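Hypothetical conserved protein (PDB 2R5X) is of unknown function but belongs to the YugN-like family and folds as an antiparallel sheet packed against helices. Local coordinates at residues 38-43 with 55-61; 9-13 with 73-78. The protein carries 1 engineered substitution. One frame throughout, in Å; residues are numbered along the deposited sequence.

Contact 1 of 2, residues 38-43 with 55-61; sequences ERVTYD and LRVQGYA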
loop_
_atom_site.group_PDB
_atom_site.type_symbol
_atom_site.label_atom_id
_atom_site.label_comp_id
_atom_site.label_asym_id
_atom_site.label_seq_id
_atom_site.Cartn_x
_atom_site.Cartn_y
_atom_site.Cartn_z
ATOM N N GLU A 38 -12.860 -5.202 -7.045
ATOM C CA GLU A 38 -13.321 -4.072 -6.236
ATOM C C GLU A 38 -12.173 -3.224 -5.707
ATOM O O GLU A 38 -12.327 -2.010 -5.523
ATOM C CB GLU A 38 -14.174 -4.556 -5.067
ATOM C CG GLU A 38 -15.486 -5.193 -5.491
ATOM C CD GLU A 38 -16.613 -4.901 -4.519
ATOM O OE1 GLU A 38 -17.598 -4.266 -4.948
ATOM O OE2 GLU A 38 -16.513 -5.291 -3.333
ATOM N N ARG A 39 -11.028 -3.871 -5.476
ATOM C CA ARG A 39 -9.878 -3.246 -4.825
ATOM C C ARG A 39 -8.611 -3.266 -5.670
ATOM O O ARG A 39 -8.385 -4.199 -6.440
ATOM C CB ARG A 39 -9.584 -3.937 -3.488
ATOM C CG ARG A 39 -10.711 -3.861 -2.467
ATOM C CD ARG A 39 -10.271 -4.398 -1.124
ATOM N NE ARG A 39 -11.280 -4.192 -0.085
ATOM C CZ ARG A 39 -11.068 -4.362 1.219
ATOM N NH1 ARG A 39 -9.875 -4.735 1.672
ATOM N NH2 ARG A 39 -12.053 -4.149 2.080
ATOM N N VAL A 40 -7.784 -2.234 -5.512
ATOM C CA VAL A 40 -6.403 -2.273 -6.003
ATOM C C VAL A 40 -5.470 -2.450 -4.812
ATOM O O VAL A 40 -5.671 -1.840 -3.766
ATOM C CB VAL A 40 -5.998 -1.026 -6.858
ATOM C CG1 VAL A 40 -6.789 -0.987 -8.158
ATOM C CG2 VAL A 40 -6.151 0.290 -6.078
ATOM N N THR A 41 -4.451 -3.285 -4.990
ATOM C CA THR A 41 -3.556 -3.677 -3.914
ATOM C C THR A 41 -2.107 -3.571 -4.376
ATOM O O THR A 41 -1.774 -3.975 -5.493
ATOM C CB THR A 41 -3.843 -5.131 -3.483
ATOM O OG1 THR A 41 -5.237 -5.271 -3.181
ATOM C CG2 THR A 41 -3.043 -5.502 -2.263
ATOM N N TYR A 42 -1.252 -3.025 -3.512
ATOM C CA TYR A 42 0.169 -2.882 -3.810
ATOM C C TYR A 42 0.991 -3.425 -2.661
ATOM O O TYR A 42 0.742 -3.082 -1.509
ATOM C CB TYR A 42 0.537 -1.417 -4.009
ATOM C CG TYR A 42 -0.308 -0.683 -5.008
ATOM C CD1 TYR A 42 0.078 -0.596 -6.343
ATOM C CD2 TYR A 42 -1.495 -0.062 -4.617
ATOM C CE1 TYR A 42 -0.694 0.108 -7.259
ATOM C CE2 TYR A 42 -2.283 0.615 -5.526
ATOM C CZ TYR A 42 -1.876 0.702 -6.842
ATOM O OH TYR A 42 -2.659 1.389 -7.732
ATOM N N ASP A 43 1.973 -4.263 -2.975
ATOM C CA ASP A 43 2.825 -4.860 -1.948
ATOM C C ASP A 43 4.264 -4.426 -2.133
ATOM O O ASP A 43 4.763 -4.399 -3.255
ATOM C CB ASP A 43 2.784 -6.388 -2.018
ATOM C CG ASP A 43 1.544 -6.979 -1.392
ATOM O OD1 ASP A 43 0.730 -6.229 -0.817
ATOM O OD2 ASP A 43 1.388 -8.217 -1.481
ATOM N N LEU A 55 4.569 -4.928 2.983
ATOM C CA LEU A 55 3.818 -3.722 3.294
ATOM C C LEU A 55 2.716 -3.588 2.254
ATOM O O LEU A 55 2.994 -3.413 1.074
ATOM C CB LEU A 55 4.744 -2.497 3.274
ATOM C CG LEU A 55 4.159 -1.098 3.504
ATOM C CD1 LEU A 55 3.367 -1.016 4.813
ATOM C CD2 LEU A 55 5.267 -0.058 3.472
ATOM N N ARG A 56 1.467 -3.663 2.699
ATOM C CA ARG A 56 0.336 -3.691 1.779
ATOM C C ARG A 56 -0.480 -2.410 1.833
ATOM O O ARG A 56 -0.993 -2.039 2.889
ATOM C CB ARG A 56 -0.555 -4.905 2.074
ATOM C CG ARG A 56 -1.835 -4.973 1.244
ATOM C CD ARG A 56 -2.395 -6.398 1.179
ATOM N NE ARG A 56 -1.553 -7.289 0.376
ATOM C CZ ARG A 56 -1.926 -8.481 -0.083
ATOM N NH1 ARG A 56 -3.143 -8.950 0.164
ATOM N NH2 ARG A 56 -1.085 -9.206 -0.801
ATOM N N VAL A 57 -0.592 -1.747 0.683
ATOM C CA VAL A 57 -1.450 -0.566 0.525
ATOM C C VAL A 57 -2.597 -0.943 -0.414
ATOM O O VAL A 57 -2.380 -1.511 -1.479
ATOM C CB VAL A 57 -0.664 0.656 -0.003
ATOM C CG1 VAL A 57 -1.581 1.857 -0.253
ATOM C CG2 VAL A 57 0.438 1.035 0.987
ATOM N N GLN A 58 -3.816 -0.630 0.007
ATOM C CA GLN A 58 -5.000 -1.071 -0.695
ATOM C C GLN A 58 -5.991 0.074 -0.781
ATOM O O GLN A 58 -6.063 0.920 0.116
ATOM C CB GLN A 58 -5.620 -2.245 0.056
ATOM C CG GLN A 58 -6.435 -3.178 -0.798
ATOM C CD GLN A 58 -6.826 -4.435 -0.058
ATOM O OE1 GLN A 58 -7.285 -4.376 1.080
ATOM N NE2 GLN A 58 -6.658 -5.585 -0.706
ATOM N N GLY A 59 -6.750 0.092 -1.869
ATOM C CA GLY A 59 -7.811 1.062 -2.061
ATOM C C GLY A 59 -8.945 0.471 -2.879
ATOM O O GLY A 59 -8.734 -0.467 -3.641
ATOM N N TYR A 60 -10.149 1.006 -2.713
ATOM C CA TYR A 60 -11.267 0.603 -3.565
ATOM C C TYR A 60 -11.578 1.663 -4.619
ATOM O O TYR A 60 -11.277 2.853 -4.429
ATOM C CB TYR A 60 -12.509 0.269 -2.736
ATOM C CG TYR A 60 -13.024 1.384 -1.837
ATOM C CD1 TYR A 60 -12.724 1.400 -0.478
ATOM C CD2 TYR A 60 -13.837 2.404 -2.341
ATOM C CE1 TYR A 60 -13.203 2.414 0.355
ATOM C CE2 TYR A 60 -14.317 3.420 -1.523
ATOM C CZ TYR A 60 -14.002 3.416 -0.172
ATOM O OH TYR A 60 -14.478 4.418 0.643
ATOM N N ALA A 61 -12.190 1.232 -5.719
ATOM C CA ALA A 61 -12.633 2.161 -6.750
ATOM C C ALA A 61 -13.983 2.771 -6.369
ATOM O O ALA A 61 -15.024 2.132 -6.516
ATOM C CB ALA A 61 -12.703 1.463 -8.103
#
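Arg-56 sends CG away from its backbone N (chi1 175°) and folds back at chi3 (-70°), which swings its guanidinium across to Asp-43, whose own carboxylate stands beside its backbone N. The grip is side-on: NE of Arg-56 gives a hydrogen bond to OD1 of Asp-43 at 2.8 Å and NH2 of Arg-56 forms a salt bridge with OD2 of Asp-43 at 2.7 Å, each oxygen using its syn lone pair. The two flat groups are only 20° from coplanar, so the pair of bonds fixes the rotation of both. Methyl CG2 of Thr-41 sits over one face of the same guanidinium, toward its rim, 3.5 Å from NE of Arg-56.

One step along, the extended Gln-58 runs beside Thr-41 and divides its amide between two partners. NE2 of Gln-58 donates in the amide plane to OG1 of Thr-41 (2.9 Å), while OE1 of Gln-58 receives NH1 of Arg-39 at 2.7 Å. That second bond is bent: the arginine nitrogen lies above the carbonyl plane, and the guanidinium and amide are steeply inclined to each other.

Beneath these side chains runs a regular antiparallel pairing, with Val-40 and Gly-59, then Tyr-42 and Val-57, as hydrogen-bonded pairs; N of Tyr-42 reaches O of Val-57 at 2.8 Å. Val-40, Tyr-42 and Val-57 face the other side of the sheet, where CG2 of Val-40 lies 3.6 Å from O of Gly-59.

The segments belong to the hairpin of strands 39-48 and 51-61. Helix 17-26 packs on Val-40 and Tyr-42, Asp-21 taking the tyrosine hydroxyl, while strands 30-32 and 71-84 flank the hairpin at its two edges.

Contact 2 of 2, residues 9-13 with 73-78; sequences GLENQ and IKLLTP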
loop_
_atom_site.group_PDB
_atom_site.type_symbol
_atom_site.label_atom_id
_atom_site.label_comp_id
_atom_site.label_asym_id
_atom_site.label_seq_id
_atom_site.Cartn_x
_atom_site.Cartn_y
_atom_site.Cartn_z
ATOM N N GLY A 9 -2.613 9.259 7.458
ATOM C CA GLY A 9 -3.367 10.257 6.704
ATOM C C GLY A 9 -3.918 9.772 5.370
ATOM O O GLY A 9 -4.625 10.516 4.681
ATOM N N LEU A 10 -3.604 8.527 5.007
ATOM C CA LEU A 10 -3.911 8.004 3.668
ATOM C C LEU A 10 -5.400 7.806 3.415
ATOM O O LEU A 10 -5.874 7.984 2.290
ATOM C CB LEU A 10 -3.134 6.706 3.389
ATOM C CG LEU A 10 -1.607 6.857 3.278
ATOM C CD1 LEU A 10 -0.930 5.534 2.951
ATOM C CD2 LEU A 10 -1.248 7.894 2.244
ATOM N N GLU A 11 -6.136 7.471 4.472
ATOM C CA GLU A 11 -7.564 7.166 4.363
ATOM C C GLU A 11 -8.436 8.418 4.200
ATOM O O GLU A 11 -9.655 8.307 4.051
ATOM C CB GLU A 11 -8.044 6.374 5.594
ATOM C CG GLU A 11 -7.179 5.178 6.011
ATOM C CD GLU A 11 -6.183 5.511 7.118
ATOM O OE1 GLU A 11 -5.566 6.594 7.079
ATOM O OE2 GLU A 11 -6.008 4.681 8.031
ATOM N N ASN A 12 -7.811 9.595 4.229
ATOM C CA ASN A 12 -8.531 10.876 4.277
ATOM C C ASN A 12 -8.667 11.600 2.936
ATOM O O ASN A 12 -9.340 12.632 2.856
ATOM C CB ASN A 12 -7.893 11.821 5.310
ATOM C CG ASN A 12 -7.922 11.259 6.728
ATOM O OD1 ASN A 12 -8.867 10.574 7.128
ATOM N ND2 ASN A 12 -6.881 11.561 7.500
ATOM N N GLN A 13 -8.025 11.075 1.897
ATOM C CA GLN A 13 -8.139 11.663 0.566
ATOM C C GLN A 13 -8.145 10.612 -0.548
ATOM O O GLN A 13 -7.621 9.508 -0.391
ATOM C CB GLN A 13 -7.061 12.743 0.330
ATOM C CG GLN A 13 -5.739 12.263 -0.286
ATOM C CD GLN A 13 -4.932 11.371 0.640
ATOM O OE1 GLN A 13 -4.454 11.810 1.685
ATOM N NE2 GLN A 13 -4.768 10.114 0.251
ATOM N N ILE A 73 -9.675 6.272 -6.537
ATOM C CA ILE A 73 -9.320 5.303 -5.503
ATOM C C ILE A 73 -9.370 5.930 -4.106
ATOM O O ILE A 73 -8.753 6.965 -3.851
ATOM C CB ILE A 73 -7.921 4.648 -5.788
ATOM C CG1 ILE A 73 -7.862 4.035 -7.201
ATOM C CG2 ILE A 73 -7.540 3.604 -4.723
ATOM C CD1 ILE A 73 -8.940 2.971 -7.520
ATOM N N LYS A 74 -10.132 5.311 -3.212
ATOM C CA LYS A 74 -10.103 5.684 -1.800
ATOM C C LYS A 74 -9.260 4.645 -1.039
ATOM O O LYS A 74 -9.619 3.468 -0.979
ATOM C CB LYS A 74 -11.531 5.806 -1.243
ATOM C CG LYS A 74 -11.657 6.439 0.150
ATOM C CD LYS A 74 -11.396 5.431 1.272
ATOM C CE LYS A 74 -11.558 6.019 2.650
ATOM N NZ LYS A 74 -10.942 5.122 3.666
ATOM N N LEU A 75 -8.151 5.094 -0.454
ATOM C CA LEU A 75 -7.208 4.206 0.227
ATOM C C LEU A 75 -7.684 3.775 1.610
ATOM O O LEU A 75 -8.299 4.547 2.348
ATOM C CB LEU A 75 -5.829 4.858 0.344
ATOM C CG LEU A 75 -5.041 5.245 -0.914
ATOM C CD1 LEU A 75 -3.814 6.018 -0.505
ATOM C CD2 LEU A 75 -4.628 4.037 -1.732
ATOM N N LEU A 76 -7.381 2.525 1.942
ATOM C CA LEU A 76 -7.721 1.934 3.229
ATOM C C LEU A 76 -6.497 1.959 4.143
ATOM O O LEU A 76 -5.431 2.406 3.738
ATOM C CB LEU A 76 -8.220 0.503 3.018
ATOM C CG LEU A 76 -9.431 0.340 2.085
ATOM C CD1 LEU A 76 -9.550 -1.098 1.610
ATOM C CD2 LEU A 76 -10.735 0.787 2.757
ATOM N N THR A 77 -6.653 1.496 5.376
ATOM C CA THR A 77 -5.555 1.478 6.334
ATOM C C THR A 77 -4.492 0.475 5.893
ATOM O O THR A 77 -4.808 -0.703 5.665
ATOM C CB THR A 77 -6.076 1.164 7.750
ATOM O OG1 THR A 77 -7.075 2.135 8.094
ATOM C CG2 THR A 77 -4.953 1.207 8.792
ATOM N N PRO A 78 -3.236 0.945 5.728
ATOM C CA PRO A 78 -2.142 0.056 5.319
ATOM C C PRO A 78 -1.827 -0.989 6.364
ATOM O O PRO A 78 -1.983 -0.731 7.567
ATOM C CB PRO A 78 -0.955 1.011 5.154
ATOM C CG PRO A 78 -1.573 2.357 4.973
ATOM C CD PRO A 78 -2.760 2.331 5.882
#
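Lys-74 is the first residue of 73-78 to reach the 9-13 loop with its side chain. Its chain bends at chi2 (-82°), which lays the far end forward along the backbone, toward the next carbonyl: CE comes to 3.3 Å from O of Glu-11, and NZ donates to O of Leu-75 at 3.0 Å, tilted from the carbonyl plane. Leu-75 follows, pointing at the loop. Its CD1 touches CB of Leu-10 at 4.0 Å, and its carbonyl O also receives a CA-H...O contact from Glu-11 (CA to O 3.4 Å), so one oxygen serves both the lysine and the loop backbone. At Leu-76 the side chain turns away, but its backbone C comes to 3.8 Å from CG of Glu-11. Thr-77 then supplies a hydrogen bond across to the loop: its OG1 donates to OE2 of Glu-11 over 2.8 Å, meeting the anti lone pair of that oxygen. The bend at chi2 of Glu-11 lays the carboxylate over toward the threonine. With an alanine at Glu-11 the carboxylate is gone, and the Thr-77 hydroxyl would probably be left without this acceptor and the loop less firmly tied to the strand. Pro-78 closes the run, its ring CG 3.8 Å from CD1 of Leu-10.

Leu-10 and Leu-75 also both rest on helix 99-117, through Leu-116, and Lys-113 of that helix takes up Gln-13 OE1 and Gly-9 O. The arrangement is that of a loop between strands 3-4 and 14-16 folded over strand 71-84, with Leu-10 inserted between the sheet and helix 99-117, in an alpha-beta fold.

How the contacts relate
Contact 1 lies within the antiparallel sheet, and contact 2 lays the 9-13 loop against the neighbouring strand of it; their centres are about 10 Å apart. Strand 51-61 is the middle element: it pairs with strand 39-48 on one edge and strand 71-84 on the other. Probable hydrogen bonds from N of Leu-76 to O of Gln-58 (2.8 Å) and from N of Lys-74 to O of Tyr-60 (3.0 Å) carry the sheet across. Packing adds to this on both faces, with Leu-76 CD1 3.6 Å from Arg-39 CZ and Ile-73 CG2 3.7 Å from Gly-59 CA. Along the chain, the hairpin of contact 1 is nested inside the long loop that contact 2 closes.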